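PDB 6VXC: trans-4-hydroxy-L-proline dehydratase from Clostridioides difficile 70-100-2010, which uses a glycyl radical to dehydrate trans-4-hydroxy-L-proline to (S)-1-pyrroline-5-carboxylate in the anaerobic breakdown of hydroxyproline. Local coordinates for residues Y188-D194 with P269-P273; N216-L221 with K554-R560; V290-I296 with M539-M544; C459-E463 with T546-D550. All coordinates share one frame; numbering follows the deposited sequence.

Contact 1 of 4, residues Y188-D194 with P269-P273; sequences YKKGFLD and PAHKP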
loop_
_atom_site.group_PDB
_atom_site.type_symbol
_atom_site.label_atom_id
_atom_site.label_comp_id
_atom_site.label_asym_id
_atom_site.label_seq_id
_atom_site.Cartn_x
_atom_site.Cartn_y
_atom_site.Cartn_z
ATOM N N TYR A 188 -22.184 -2.787 6.302
ATOM C CA TYR A 188 -23.256 -1.806 6.424
ATOM C C TYR A 188 -24.637 -2.431 6.278
ATOM O O TYR A 188 -25.632 -1.782 6.621
ATOM C CB TYR A 188 -23.079 -0.675 5.390
ATOM C CG TYR A 188 -21.655 -0.179 5.366
ATOM C CD1 TYR A 188 -21.127 0.529 6.439
ATOM C CD2 TYR A 188 -20.825 -0.461 4.288
ATOM C CE1 TYR A 188 -19.829 0.947 6.442
ATOM C CE2 TYR A 188 -19.517 -0.047 4.280
ATOM C CZ TYR A 188 -19.022 0.655 5.357
ATOM O OH TYR A 188 -17.727 1.074 5.375
ATOM N N LYS A 189 -24.712 -3.678 5.813
ATOM C CA LYS A 189 -25.968 -4.385 5.651
ATOM C C LYS A 189 -26.166 -5.499 6.670
ATOM O O LYS A 189 -27.301 -5.944 6.855
ATOM C CB LYS A 189 -26.070 -4.975 4.227
ATOM C CG LYS A 189 -25.970 -3.932 3.133
ATOM C CD LYS A 189 -25.977 -4.512 1.717
ATOM C CE LYS A 189 -24.810 -5.443 1.457
ATOM N NZ LYS A 189 -24.700 -5.785 -0.002
ATOM N N LYS A 190 -25.106 -5.932 7.349
ATOM C CA LYS A 190 -25.167 -7.022 8.315
ATOM C C LYS A 190 -24.265 -6.697 9.491
ATOM O O LYS A 190 -23.222 -6.064 9.327
ATOM C CB LYS A 190 -24.738 -8.374 7.711
ATOM C CG LYS A 190 -25.706 -8.918 6.684
ATOM C CD LYS A 190 -25.231 -10.237 6.079
ATOM C CE LYS A 190 -26.359 -10.910 5.302
ATOM N NZ LYS A 190 -25.881 -12.040 4.486
ATOM N N GLY A 191 -24.687 -7.125 10.684
ATOM C CA GLY A 191 -23.806 -7.178 11.827
ATOM C C GLY A 191 -23.157 -8.545 11.917
ATOM O O GLY A 191 -23.423 -9.432 11.114
ATOM N N PHE A 192 -22.276 -8.705 12.906
ATOM C CA PHE A 192 -21.586 -9.979 13.048
ATOM C C PHE A 192 -22.463 -11.073 13.647
ATOM O O PHE A 192 -22.161 -12.259 13.453
ATOM C CB PHE A 192 -20.301 -9.783 13.850
ATOM C CG PHE A 192 -19.214 -9.160 13.028
ATOM C CD1 PHE A 192 -18.386 -9.947 12.240
ATOM C CD2 PHE A 192 -19.060 -7.779 12.987
ATOM C CE1 PHE A 192 -17.397 -9.366 11.437
ATOM C CE2 PHE A 192 -18.071 -7.193 12.189
ATOM C CZ PHE A 192 -17.243 -7.983 11.417
ATOM N N LEU A 193 -23.553 -10.714 14.331
ATOM C CA LEU A 193 -24.541 -11.720 14.692
ATOM C C LEU A 193 -25.243 -12.257 13.455
ATOM O O LEU A 193 -25.537 -13.453 13.384
ATOM C CB LEU A 193 -25.563 -11.152 15.674
ATOM C CG LEU A 193 -25.023 -10.820 17.048
ATOM C CD1 LEU A 193 -26.095 -10.100 17.834
ATOM C CD2 LEU A 193 -24.574 -12.097 17.763
ATOM N N ASP A 194 -25.523 -11.386 12.476
ATOM C CA ASP A 194 -26.099 -11.840 11.208
ATOM C C ASP A 194 -25.149 -12.781 10.472
ATOM O O ASP A 194 -25.567 -13.808 9.921
ATOM C CB ASP A 194 -26.413 -10.656 10.296
ATOM C CG ASP A 194 -27.491 -9.748 10.840
ATOM O OD1 ASP A 194 -28.471 -10.252 11.433
ATOM O OD2 ASP A 194 -27.352 -8.518 10.648
ATOM N N PRO A 269 -20.347 -3.675 16.883
ATOM C CA PRO A 269 -20.503 -4.423 15.625
ATOM C C PRO A 269 -21.461 -5.613 15.631
ATOM O O PRO A 269 -21.584 -6.276 14.605
ATOM C CB PRO A 269 -19.077 -4.905 15.339
ATOM C CG PRO A 269 -18.343 -4.857 16.633
ATOM C CD PRO A 269 -19.159 -4.096 17.645
ATOM N N ALA A 270 -22.156 -5.850 16.745
ATOM C CA ALA A 270 -23.034 -7.015 16.842
ATOM C C ALA A 270 -24.159 -6.954 15.819
ATOM O O ALA A 270 -24.512 -7.975 15.219
ATOM C CB ALA A 270 -23.599 -7.138 18.258
ATOM N N HIS A 271 -24.726 -5.765 15.602
ATOM C CA HIS A 271 -25.839 -5.565 14.683
ATOM C C HIS A 271 -25.432 -4.621 13.556
ATOM O O HIS A 271 -24.471 -3.863 13.675
ATOM C CB HIS A 271 -27.058 -4.981 15.400
ATOM C CG HIS A 271 -27.476 -5.756 16.606
ATOM N ND1 HIS A 271 -27.049 -5.440 17.875
ATOM C CD2 HIS A 271 -28.255 -6.853 16.733
ATOM C CE1 HIS A 271 -27.574 -6.291 18.740
ATOM N NE2 HIS A 271 -28.306 -7.162 18.073
ATOM N N LYS A 272 -26.193 -4.658 12.470
ATOM C CA LYS A 272 -25.907 -3.775 11.353
ATOM C C LYS A 272 -26.071 -2.321 11.797
ATOM O O LYS A 272 -26.891 -2.014 12.669
ATOM C CB LYS A 272 -26.820 -4.062 10.157
ATOM C CG LYS A 272 -28.249 -3.540 10.249
ATOM C CD LYS A 272 -28.970 -3.663 8.899
ATOM C CE LYS A 272 -30.474 -3.389 9.000
ATOM N NZ LYS A 272 -31.242 -4.542 9.545
ATOM N N PRO A 273 -25.267 -1.413 11.252
ATOM C CA PRO A 273 -25.402 0.002 11.625
ATOM C C PRO A 273 -26.737 0.561 11.155
ATOM O O PRO A 273 -27.232 0.211 10.087
ATOM C CB PRO A 273 -24.222 0.672 10.907
ATOM C CG PRO A 273 -23.951 -0.220 9.745
ATOM C CD PRO A 273 -24.223 -1.627 10.235
HETATM O O HOH W 1 -28.317 -6.730 12.360
#

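Contact 2 of 4, residues N216-L221 with K554-R560; sequences NKKADL and KGKDYQR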
loop_
_atom_site.group_PDB
_atom_site.type_symbol
_atom_site.label_atom_id
_atom_site.label_comp_id
_atom_site.label_asym_id
_atom_site.label_seq_id
_atom_site.Cartn_x
_atom_site.Cartn_y
_atom_site.Cartn_z
ATOM N N ASN A 216 -12.567 -29.554 5.544
ATOM C CA ASN A 216 -11.852 -28.285 5.447
ATOM C C ASN A 216 -12.810 -27.110 5.531
ATOM O O ASN A 216 -12.493 -26.085 6.134
ATOM C CB ASN A 216 -11.053 -28.217 4.142
ATOM C CG ASN A 216 -10.000 -29.308 4.043
ATOM O OD1 ASN A 216 -9.365 -29.680 5.027
ATOM N ND2 ASN A 216 -9.821 -29.828 2.845
ATOM N N LYS A 217 -13.984 -27.235 4.915
ATOM C CA LYS A 217 -14.978 -26.176 5.016
ATOM C C LYS A 217 -15.409 -25.968 6.461
ATOM O O LYS A 217 -15.519 -24.825 6.927
ATOM C CB LYS A 217 -16.188 -26.506 4.149
ATOM C CG LYS A 217 -15.890 -26.681 2.660
ATOM C CD LYS A 217 -17.070 -26.209 1.851
ATOM C CE LYS A 217 -17.532 -27.180 0.796
ATOM N NZ LYS A 217 -16.596 -27.479 -0.298
ATOM N N LYS A 218 -15.639 -27.069 7.189
ATOM C CA LYS A 218 -16.097 -26.978 8.572
ATOM C C LYS A 218 -15.084 -26.263 9.454
ATOM O O LYS A 218 -15.456 -25.413 10.268
ATOM C CB LYS A 218 -16.382 -28.376 9.125
ATOM C CG LYS A 218 -17.033 -28.389 10.500
ATOM C CD LYS A 218 -17.089 -29.806 11.079
ATOM C CE LYS A 218 -17.718 -29.844 12.462
ATOM N NZ LYS A 218 -19.199 -29.711 12.359
ATOM N N ALA A 219 -13.796 -26.599 9.305
ATOM C CA ALA A 219 -12.753 -25.965 10.104
ATOM C C ALA A 219 -12.713 -24.455 9.857
ATOM O O ALA A 219 -12.642 -23.663 10.806
ATOM C CB ALA A 219 -11.399 -26.612 9.796
ATOM N N ASP A 220 -12.780 -24.036 8.588
ATOM C CA ASP A 220 -12.780 -22.602 8.279
ATOM C C ASP A 220 -14.055 -21.913 8.773
ATOM O O ASP A 220 -13.991 -20.814 9.316
ATOM C CB ASP A 220 -12.636 -22.374 6.769
ATOM C CG ASP A 220 -11.189 -22.468 6.271
ATOM O OD1 ASP A 220 -10.250 -22.456 7.097
ATOM O OD2 ASP A 220 -11.005 -22.544 5.032
ATOM N N LEU A 221 -15.219 -22.540 8.586
ATOM C CA LEU A 221 -16.482 -21.936 9.017
ATOM C C LEU A 221 -16.566 -21.858 10.542
ATOM O O LEU A 221 -17.032 -20.854 11.092
ATOM C CB LEU A 221 -17.653 -22.741 8.445
ATOM C CG LEU A 221 -17.844 -22.575 6.935
ATOM C CD1 LEU A 221 -18.633 -23.714 6.349
ATOM C CD2 LEU A 221 -18.538 -21.247 6.609
ATOM N N LYS A 554 -18.388 -20.252 0.059
ATOM C CA LYS A 554 -17.461 -21.307 -0.339
ATOM C C LYS A 554 -17.033 -22.189 0.822
ATOM O O LYS A 554 -16.548 -23.300 0.590
ATOM C CB LYS A 554 -16.189 -20.714 -0.953
ATOM C CG LYS A 554 -16.319 -20.076 -2.320
ATOM C CD LYS A 554 -14.955 -19.570 -2.741
ATOM C CE LYS A 554 -14.938 -18.975 -4.129
ATOM N NZ LYS A 554 -13.533 -18.576 -4.489
ATOM N N GLY A 555 -17.213 -21.728 2.052
ATOM C CA GLY A 555 -16.603 -22.356 3.201
ATOM C C GLY A 555 -15.097 -22.420 3.084
ATOM O O GLY A 555 -14.488 -23.463 3.339
ATOM N N LYS A 556 -14.482 -21.291 2.731
ATOM C CA LYS A 556 -13.060 -21.237 2.429
ATOM C C LYS A 556 -12.472 -19.917 2.913
ATOM O O LYS A 556 -12.986 -18.837 2.592
ATOM C CB LYS A 556 -12.812 -21.412 0.930
ATOM C CG LYS A 556 -11.335 -21.501 0.588
ATOM C CD LYS A 556 -11.094 -21.570 -0.909
ATOM C CE LYS A 556 -11.457 -22.922 -1.486
ATOM N NZ LYS A 556 -10.892 -23.057 -2.868
ATOM N N ASP A 557 -11.399 -20.023 3.690
ATOM C CA ASP A 557 -10.766 -18.862 4.291
ATOM C C ASP A 557 -10.193 -17.924 3.217
ATOM O O ASP A 557 -9.708 -18.355 2.165
ATOM C CB ASP A 557 -9.666 -19.318 5.244
ATOM C CG ASP A 557 -9.095 -18.183 6.065
ATOM O OD1 ASP A 557 -9.737 -17.781 7.054
ATOM O OD2 ASP A 557 -8.015 -17.671 5.697
ATOM N N TYR A 558 -10.234 -16.625 3.511
ATOM C CA TYR A 558 -9.701 -15.616 2.592
ATOM C C TYR A 558 -8.245 -15.889 2.237
ATOM O O TYR A 558 -7.831 -15.680 1.092
ATOM C CB TYR A 558 -9.863 -14.227 3.224
ATOM C CG TYR A 558 -9.204 -13.080 2.490
ATOM C CD1 TYR A 558 -9.859 -12.415 1.472
ATOM C CD2 TYR A 558 -7.948 -12.623 2.871
ATOM C CE1 TYR A 558 -9.260 -11.347 0.815
ATOM C CE2 TYR A 558 -7.348 -11.568 2.227
ATOM C CZ TYR A 558 -8.002 -10.936 1.205
ATOM O OH TYR A 558 -7.373 -9.890 0.590
ATOM N N GLN A 559 -7.456 -16.375 3.196
ATOM C CA GLN A 559 -6.036 -16.601 2.950
ATOM C C GLN A 559 -5.761 -17.833 2.094
ATOM O O GLN A 559 -4.605 -18.075 1.757
ATOM C CB GLN A 559 -5.276 -16.711 4.270
ATOM C CG GLN A 559 -3.874 -16.102 4.257
ATOM C CD GLN A 559 -3.887 -14.584 4.422
ATOM O OE1 GLN A 559 -4.129 -13.848 3.469
ATOM N NE2 GLN A 559 -3.627 -14.114 5.642
ATOM N N ARG A 560 -6.766 -18.610 1.708
ATOM C CA ARG A 560 -6.474 -19.728 0.820
ATOM C C ARG A 560 -7.425 -19.778 -0.368
ATOM O O ARG A 560 -7.638 -20.845 -0.943
ATOM C CB ARG A 560 -6.467 -21.064 1.569
ATOM C CG ARG A 560 -7.809 -21.574 2.083
ATOM C CD ARG A 560 -7.644 -22.914 2.834
ATOM N NE ARG A 560 -8.928 -23.452 3.277
ATOM C CZ ARG A 560 -9.697 -24.260 2.555
ATOM N NH1 ARG A 560 -9.316 -24.640 1.344
ATOM N NH2 ARG A 560 -10.849 -24.696 3.049
HETATM O O HOH W 2 -7.795 -22.298 6.144
HETATM O O HOH W 3 -11.027 -19.478 8.496
#

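Contact 3 of 4, residues V290-I296 with M539-M544; sequences VTTELNI and MPCPLM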
loop_
_atom_site.group_PDB
_atom_site.type_symbol
_atom_site.label_atom_id
_atom_site.label_comp_id
_atom_site.label_asym_id
_atom_site.label_seq_id
_atom_site.Cartn_x
_atom_site.Cartn_y
_atom_site.Cartn_z
ATOM N N VAL A 290 -9.317 -6.391 11.916
ATOM C CA VAL A 290 -8.521 -7.110 10.915
ATOM C C VAL A 290 -7.051 -6.751 11.024
ATOM O O VAL A 290 -6.181 -7.566 10.690
ATOM C CB VAL A 290 -9.062 -6.881 9.494
ATOM C CG1 VAL A 290 -10.485 -7.451 9.375
ATOM C CG2 VAL A 290 -8.996 -5.377 9.099
ATOM N N THR A 291 -6.732 -5.551 11.499
ATOM C CA THR A 291 -5.326 -5.186 11.621
ATOM C C THR A 291 -4.708 -5.636 12.936
ATOM O O THR A 291 -3.497 -5.495 13.106
ATOM C CB THR A 291 -5.117 -3.669 11.432
ATOM O OG1 THR A 291 -5.789 -2.947 12.463
ATOM C CG2 THR A 291 -5.629 -3.226 10.061
ATOM N N THR A 292 -5.493 -6.141 13.882
ATOM C CA THR A 292 -4.899 -6.836 15.014
ATOM C C THR A 292 -4.992 -8.350 14.897
ATOM O O THR A 292 -4.239 -9.044 15.577
ATOM C CB THR A 292 -5.509 -6.367 16.352
ATOM O OG1 THR A 292 -6.928 -6.518 16.344
ATOM C CG2 THR A 292 -5.113 -4.920 16.667
ATOM N N GLU A 293 -5.883 -8.873 14.055
ATOM C CA GLU A 293 -5.838 -10.284 13.681
ATOM C C GLU A 293 -4.476 -10.649 13.084
ATOM O O GLU A 293 -3.857 -11.641 13.482
ATOM C CB GLU A 293 -6.975 -10.586 12.692
ATOM C CG GLU A 293 -6.925 -11.967 12.054
ATOM C CD GLU A 293 -8.178 -12.333 11.219
ATOM O OE1 GLU A 293 -8.531 -11.599 10.263
ATOM O OE2 GLU A 293 -8.801 -13.387 11.519
ATOM N N LEU A 294 -3.990 -9.844 12.139
ATOM C CA LEU A 294 -2.695 -10.038 11.503
ATOM C C LEU A 294 -2.125 -8.676 11.137
ATOM O O LEU A 294 -2.867 -7.712 10.960
ATOM C CB LEU A 294 -2.809 -10.902 10.245
ATOM C CG LEU A 294 -3.098 -12.390 10.447
ATOM C CD1 LEU A 294 -3.590 -12.999 9.143
ATOM C CD2 LEU A 294 -1.875 -13.125 11.004
ATOM N N ASN A 295 -0.801 -8.616 10.975
ATOM C CA ASN A 295 -0.117 -7.393 10.529
ATOM C C ASN A 295 -0.190 -7.307 9.005
ATOM O O ASN A 295 0.781 -7.563 8.289
ATOM C CB ASN A 295 1.333 -7.373 10.997
ATOM C CG ASN A 295 2.066 -6.122 10.534
ATOM O OD1 ASN A 295 1.444 -5.172 10.057
ATOM N ND2 ASN A 295 3.387 -6.096 10.718
ATOM N N ILE A 296 -1.363 -6.903 8.495
ATOM C CA ILE A 296 -1.633 -6.958 7.057
ATOM C C ILE A 296 -1.080 -5.722 6.351
ATOM O O ILE A 296 -1.105 -4.618 6.890
ATOM C CB ILE A 296 -3.145 -7.128 6.791
ATOM C CG1 ILE A 296 -3.953 -6.116 7.620
ATOM C CG2 ILE A 296 -3.572 -8.559 7.058
ATOM C CD1 ILE A 296 -5.440 -6.181 7.399
ATOM N N MET A 539 -1.303 -18.602 8.389
ATOM C CA MET A 539 -1.887 -17.281 8.619
ATOM C C MET A 539 -3.342 -17.205 8.178
ATOM O O MET A 539 -3.731 -16.212 7.552
ATOM C CB MET A 539 -1.121 -16.197 7.862
ATOM C CG MET A 539 0.283 -15.915 8.306
ATOM S SD MET A 539 0.903 -14.584 7.244
ATOM C CE MET A 539 2.654 -14.936 7.222
ATOM N N PRO A 540 -4.175 -18.208 8.445
ATOM C CA PRO A 540 -5.585 -18.057 8.093
ATOM C C PRO A 540 -6.148 -16.869 8.847
ATOM O O PRO A 540 -5.681 -16.514 9.925
ATOM C CB PRO A 540 -6.218 -19.377 8.544
ATOM C CG PRO A 540 -5.326 -19.870 9.622
ATOM C CD PRO A 540 -3.935 -19.435 9.226
ATOM N N CYS A 541 -7.110 -16.200 8.240
ATOM C CA CYS A 541 -7.675 -14.982 8.817
ATOM C C CYS A 541 -9.188 -15.115 8.859
ATOM O O CYS A 541 -9.892 -14.549 8.019
ATOM C CB CYS A 541 -7.214 -13.743 8.037
ATOM S SG CYS A 541 -7.328 -13.911 6.226
ATOM N N PRO A 542 -9.725 -15.854 9.838
ATOM C CA PRO A 542 -11.187 -16.035 9.897
ATOM C C PRO A 542 -11.954 -14.728 10.014
ATOM O O PRO A 542 -13.047 -14.627 9.447
ATOM C CB PRO A 542 -11.409 -16.907 11.144
ATOM C CG PRO A 542 -10.066 -17.347 11.588
ATOM C CD PRO A 542 -9.024 -16.468 10.971
ATOM N N LEU A 543 -11.437 -13.721 10.715
ATOM C CA LEU A 543 -12.200 -12.476 10.786
ATOM C C LEU A 543 -12.319 -11.844 9.403
ATOM O O LEU A 543 -13.426 -11.589 8.925
ATOM C CB LEU A 543 -11.583 -11.494 11.789
ATOM C CG LEU A 543 -12.286 -10.126 11.865
ATOM C CD1 LEU A 543 -13.759 -10.302 12.279
ATOM C CD2 LEU A 543 -11.583 -9.152 12.838
ATOM N N MET A 544 -11.200 -11.653 8.703
ATOM C CA MET A 544 -11.300 -11.070 7.365
ATOM C C MET A 544 -12.233 -11.885 6.471
ATOM O O MET A 544 -12.998 -11.319 5.680
ATOM C CB MET A 544 -9.916 -10.944 6.722
ATOM C CG MET A 544 -9.942 -10.319 5.320
ATOM S SD MET A 544 -10.299 -8.538 5.370
ATOM C CE MET A 544 -8.760 -7.959 6.073
#

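Contact 4 of 4, residues C459-E463 with T546-D550; sequences CFGKE and TIVDD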
loop_
_atom_site.group_PDB
_atom_site.type_symbol
_atom_site.label_atom_id
_atom_site.label_comp_id
_atom_site.label_asym_id
_atom_site.label_seq_id
_atom_site.Cartn_x
_atom_site.Cartn_y
_atom_site.Cartn_z
ATOM N N CYS A 459 -11.015 -5.278 -6.725
ATOM C CA CYS A 459 -12.460 -5.330 -6.573
ATOM C C CYS A 459 -12.790 -5.397 -5.075
ATOM O O CYS A 459 -12.767 -6.472 -4.462
ATOM C CB CYS A 459 -13.037 -6.497 -7.358
ATOM S SG CYS A 459 -14.836 -6.513 -7.282
ATOM N N PHE A 460 -13.114 -4.234 -4.505
ATOM C CA PHE A 460 -13.207 -4.041 -3.053
ATOM C C PHE A 460 -14.197 -5.001 -2.411
ATOM O O PHE A 460 -15.344 -5.095 -2.834
ATOM C CB PHE A 460 -13.632 -2.595 -2.753
ATOM C CG PHE A 460 -12.644 -1.550 -3.203
ATOM C CD1 PHE A 460 -11.341 -1.890 -3.543
ATOM C CD2 PHE A 460 -13.029 -0.209 -3.275
ATOM C CE1 PHE A 460 -10.428 -0.913 -3.943
ATOM C CE2 PHE A 460 -12.128 0.766 -3.671
ATOM C CZ PHE A 460 -10.831 0.420 -4.002
ATOM N N GLY A 461 -13.757 -5.704 -1.380
ATOM C CA GLY A 461 -14.609 -6.646 -0.677
ATOM C C GLY A 461 -14.861 -7.964 -1.383
ATOM O O GLY A 461 -15.617 -8.782 -0.861
ATOM N N LYS A 462 -14.271 -8.199 -2.555
ATOM C CA LYS A 462 -14.527 -9.437 -3.282
ATOM C C LYS A 462 -13.250 -10.079 -3.831
ATOM O O LYS A 462 -13.341 -11.040 -4.604
ATOM C CB LYS A 462 -15.491 -9.194 -4.437
ATOM C CG LYS A 462 -16.861 -8.649 -4.072
ATOM C CD LYS A 462 -17.617 -8.262 -5.337
ATOM C CE LYS A 462 -19.125 -8.124 -5.103
ATOM N NZ LYS A 462 -19.420 -7.380 -3.870
ATOM N N GLU A 463 -12.073 -9.578 -3.468
ATOM C CA GLU A 463 -10.844 -9.998 -4.119
ATOM C C GLU A 463 -9.723 -10.078 -3.102
ATOM O O GLU A 463 -9.609 -9.229 -2.216
ATOM C CB GLU A 463 -10.454 -9.023 -5.264
ATOM C CG GLU A 463 -9.183 -9.418 -5.995
ATOM C CD GLU A 463 -8.883 -8.555 -7.217
ATOM O OE1 GLU A 463 -9.518 -7.483 -7.378
ATOM O OE2 GLU A 463 -8.010 -8.954 -8.021
ATOM N N THR A 546 -14.955 -13.346 7.112
ATOM C CA THR A 546 -16.386 -13.140 7.333
ATOM C C THR A 546 -16.951 -12.003 6.493
ATOM O O THR A 546 -18.157 -11.986 6.240
ATOM C CB THR A 546 -16.690 -12.855 8.810
ATOM O OG1 THR A 546 -16.069 -11.618 9.199
ATOM C CG2 THR A 546 -16.215 -14.016 9.730
ATOM N N ILE A 547 -16.121 -11.067 6.033
ATOM C CA ILE A 547 -16.628 -9.884 5.356
ATOM C C ILE A 547 -16.180 -9.798 3.898
ATOM O O ILE A 547 -16.342 -8.757 3.278
ATOM C CB ILE A 547 -16.238 -8.600 6.113
ATOM C CG1 ILE A 547 -14.721 -8.517 6.228
ATOM C CG2 ILE A 547 -16.955 -8.531 7.470
ATOM C CD1 ILE A 547 -14.208 -7.183 6.730
ATOM N N VAL A 548 -15.604 -10.852 3.378
ATOM C CA VAL A 548 -15.158 -10.863 2.030
ATOM C C VAL A 548 -15.910 -11.866 1.174
ATOM O O VAL A 548 -15.889 -13.050 1.439
ATOM C CB VAL A 548 -13.654 -11.168 1.912
ATOM C CG1 VAL A 548 -13.305 -11.464 0.475
ATOM C CG2 VAL A 548 -12.782 -10.103 2.501
ATOM N N ASP A 549 -16.526 -11.362 0.126
ATOM C CA ASP A 549 -17.215 -12.199 -0.800
ATOM C C ASP A 549 -16.404 -13.298 -1.430
ATOM O O ASP A 549 -15.424 -13.134 -2.074
ATOM C CB ASP A 549 -17.985 -11.482 -1.872
ATOM C CG ASP A 549 -19.226 -10.827 -1.361
ATOM O OD1 ASP A 549 -19.775 -11.270 -0.390
ATOM O OD2 ASP A 549 -19.630 -9.887 -1.975
ATOM N N ASP A 550 -17.176 -14.313 -1.159
ATOM C CA ASP A 550 -17.405 -15.679 -1.238
ATOM C C ASP A 550 -16.883 -16.569 -0.137
ATOM O O ASP A 550 -17.181 -17.704 -0.190
ATOM C CB ASP A 550 -17.754 -16.264 -2.604
ATOM C CG ASP A 550 -18.320 -15.246 -3.573
ATOM O OD1 ASP A 550 -19.125 -14.423 -3.221
ATOM O OD2 ASP A 550 -17.910 -15.285 -4.696
#

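Contact 1 of 4, residues Y188-D194 with P269-P273
Ala-270 O is approached by two groups at the start of helix 192-205: Leu-193 N gives it a hydrogen bond of 3.0 Å, and Gly-191 CA adds a CA-H...O contact at 3.6 Å. One residue earlier in each segment, Phe-192 N donates to Pro-269 O, also over 3.0 Å. The first turn of a helix has amide hydrogens with no carbonyl inside the helix to receive them, and here the loop 269-273 supplies acceptors for two of them, from Pro-269 and Ala-270. Gly-191 is the N-cap, and its lack of a side chain suits a place where its CA lies only 3.5 Å from His-271 C. Asp-194, at the N3 position, turns OD2 back to Gly-191 N as in half of a capping box; the reciprocal half is missing because Gly-191 has no side-chain acceptor for Asp-194 N. The same OD2 accepts a hydrogen bond from a water that in turn accepts from Lys-272 N.

Apolar groups flank this polar seam. Phe-192 sets CD2 beside Pro-269 CB at 3.7 Å, with Pro-269 O in plane at the ring edge, while Met-231 and Val-286 of neighbouring helices also pack on the ring. Leu-193 sends CD1 obliquely to His-271 NE2, 3.7 Å away. Lys-272 has CG lodged between its own N and carbonyl carbon (chi1 77°), and its CD rests against Lys-189 O at 3.5 Å. Pro-273 CG lies at the edge of the Tyr-188 ring.

The loop thus serves as an external cap for the helix, and the carboxylate of Asp-194 at that amino end would probably interact favourably with the helix dipole.

Contact 2 of 4, residues N216-L221 with K554-R560
Asp-220 of helix 214-248 meets the chain just where a Schellman motif, with Gly-555 as its C-prime residue, ends helix 551-554 and leads into the Asx turn of Asp-557. Its CB lies near Gly-555 O, and its CG is 3.6 Å from Asp-557 CB. At the tip the oxygens have different tasks. OD1 accepts from a water at 2.6 Å. OD2 collects three donors: Asp-557 N at 2.9 Å, from well above the carboxylate plane, and both NE and NH2 of Arg-560, which grip it side-on in a salt bridge. NE uses the syn lone pair, whereas NH2 arrives 44° out of the plane. With chi1 at 69°, Arg-560 starts between its backbone N and carbonyl carbon and then runs extended to NE, so that the guanidinium reaches Asp-220 from the opposite direction. So many donors on one oxygen would be expected to stabilise its negative charge.

Glycine suits position 555, where phi is positive and the CA is met by Leu-221 CG at 3.9 Å. Gly-555 O lies 3.2 Å from Lys-217 CA in a CA-H...O contact. Lys-217 passes its aliphatic chain by this turn, while its amine is paired with Asp-211 and Asp-213. Asp-557 OD2 accepts from Gln-559 N within the Asx turn and from Cys-541 N. One face of the Arg-560 guanidinium carries Lys-556 CG, 3.7 Å above its centre.

Contact 3 of 4, residues V290-I296 with M539-M544
Glu-293, in the last turn of helix 276-293, holds the amino end of helix 542-546 with both carboxylate oxygens. OE2 accepts from Leu-543 N at 2.8 Å and OE1 from Met-544 N at 3.1 Å, each on the syn side. The side chain is fully stretched, CG anti to the backbone N (chi1 171°) and the next torsion also extended, which carries the carboxylate across to the facing helix. A glutamate fits because two adjacent amides want acceptors, while Pro-542 beside them has no hydrogen to offer. The amides would probably stabilise the buried charge.

Met-544 takes the contrasting shape: bent at chi2 (72°) and again at chi3, it folds its methyl back so that CE lies 3.6 Å from Val-290 CB and 4.0 Å from Ile-296 CD1. Leu-543 CD2 lies crosswise on Val-290 CG1 at 4.0 Å. On the other side of Glu-293 in sequence, Leu-294 pushes CD1 to within 3.6 Å of Met-539 O and close to Cys-541 CB.

The contact is buried among helices: Ala-227 and Met-231 of helix 214-248 pack on Leu-543, and Arg-68 of helix 64-78 touches Leu-294 and Pro-540.

Contact 4 of 4, residues C459-E463 with T546-D550
The carboxylate of Asp-549 is met end-on rather than over a face: Lys-462 NZ comes to OD2 at 3.1 Å, nearly along the C-O axis, in a salt bridge. The other flat group is the peptide carbonyl of Gly-461, whose oxygen accepts from Asp-549 N at 2.9 Å with the donor tilted 16° from the carbonyl plane. Both bonds fasten the loop 546-550 to a type II beta turn, closed by Lys-462 N on Cys-459 O at 3.0 Å, with Phe-460 and Gly-461 at its corners. Glycine suits the second corner, where phi is positive. The turn joins strand 456-458 to strand 463-472, a few residues on from Cys-454 and Glu-456, by similarity the radical and proton-acceptor residues, although the contact itself lies away from them.

Lys-462 and Asp-549 run side by side in the same direction, and Lys-462 CG lies 3.8 Å from Asp-549 CB. The lysine is extended through chi3 and bends at chi4 (45°), which turns NZ toward OD2. A long, flexible amine is apt here, since its methylenes can run along the aspartate before the charge meets it. Glu-463 braces the turn within its own segment: OE1 accepts from Cys-459 N at 2.7 Å, while OE2 is paired with Lys-441 and hydrogen-bonded to Thr-567. Strand 565-573 joins in as well, through backbone hydrogen bonding between Lys-462 and Tyr-565. Val-548 closes the contact, with CG1 3.8 Å from Gly-461 O.

In the fold
Contacts 3 and 4 are buried, whereas contacts 1 and 2 lie farther out and are partly open to solvent. All four occupy the same side of the chain's centre. Helix 542-546 links contacts 1, 3 and 4: its start is held in contact 3, its end runs into contact 4, and Phe-192 of contact 1 packs on Leu-543 and Thr-546, and on Ile-547 just beyond the helix. Contact 2 reaches contact 3 through Asp-557 and Gln-559, and contact 4 through Tyr-558. Across the contact, the helix start is met by main-chain carbonyls in contact 1 but by a carboxylate in contact 3. Salt bridges mark contacts 2 and 4, whose bridging residues are mostly partly exposed; contact 3 surrounds its single charge with apolar side chains.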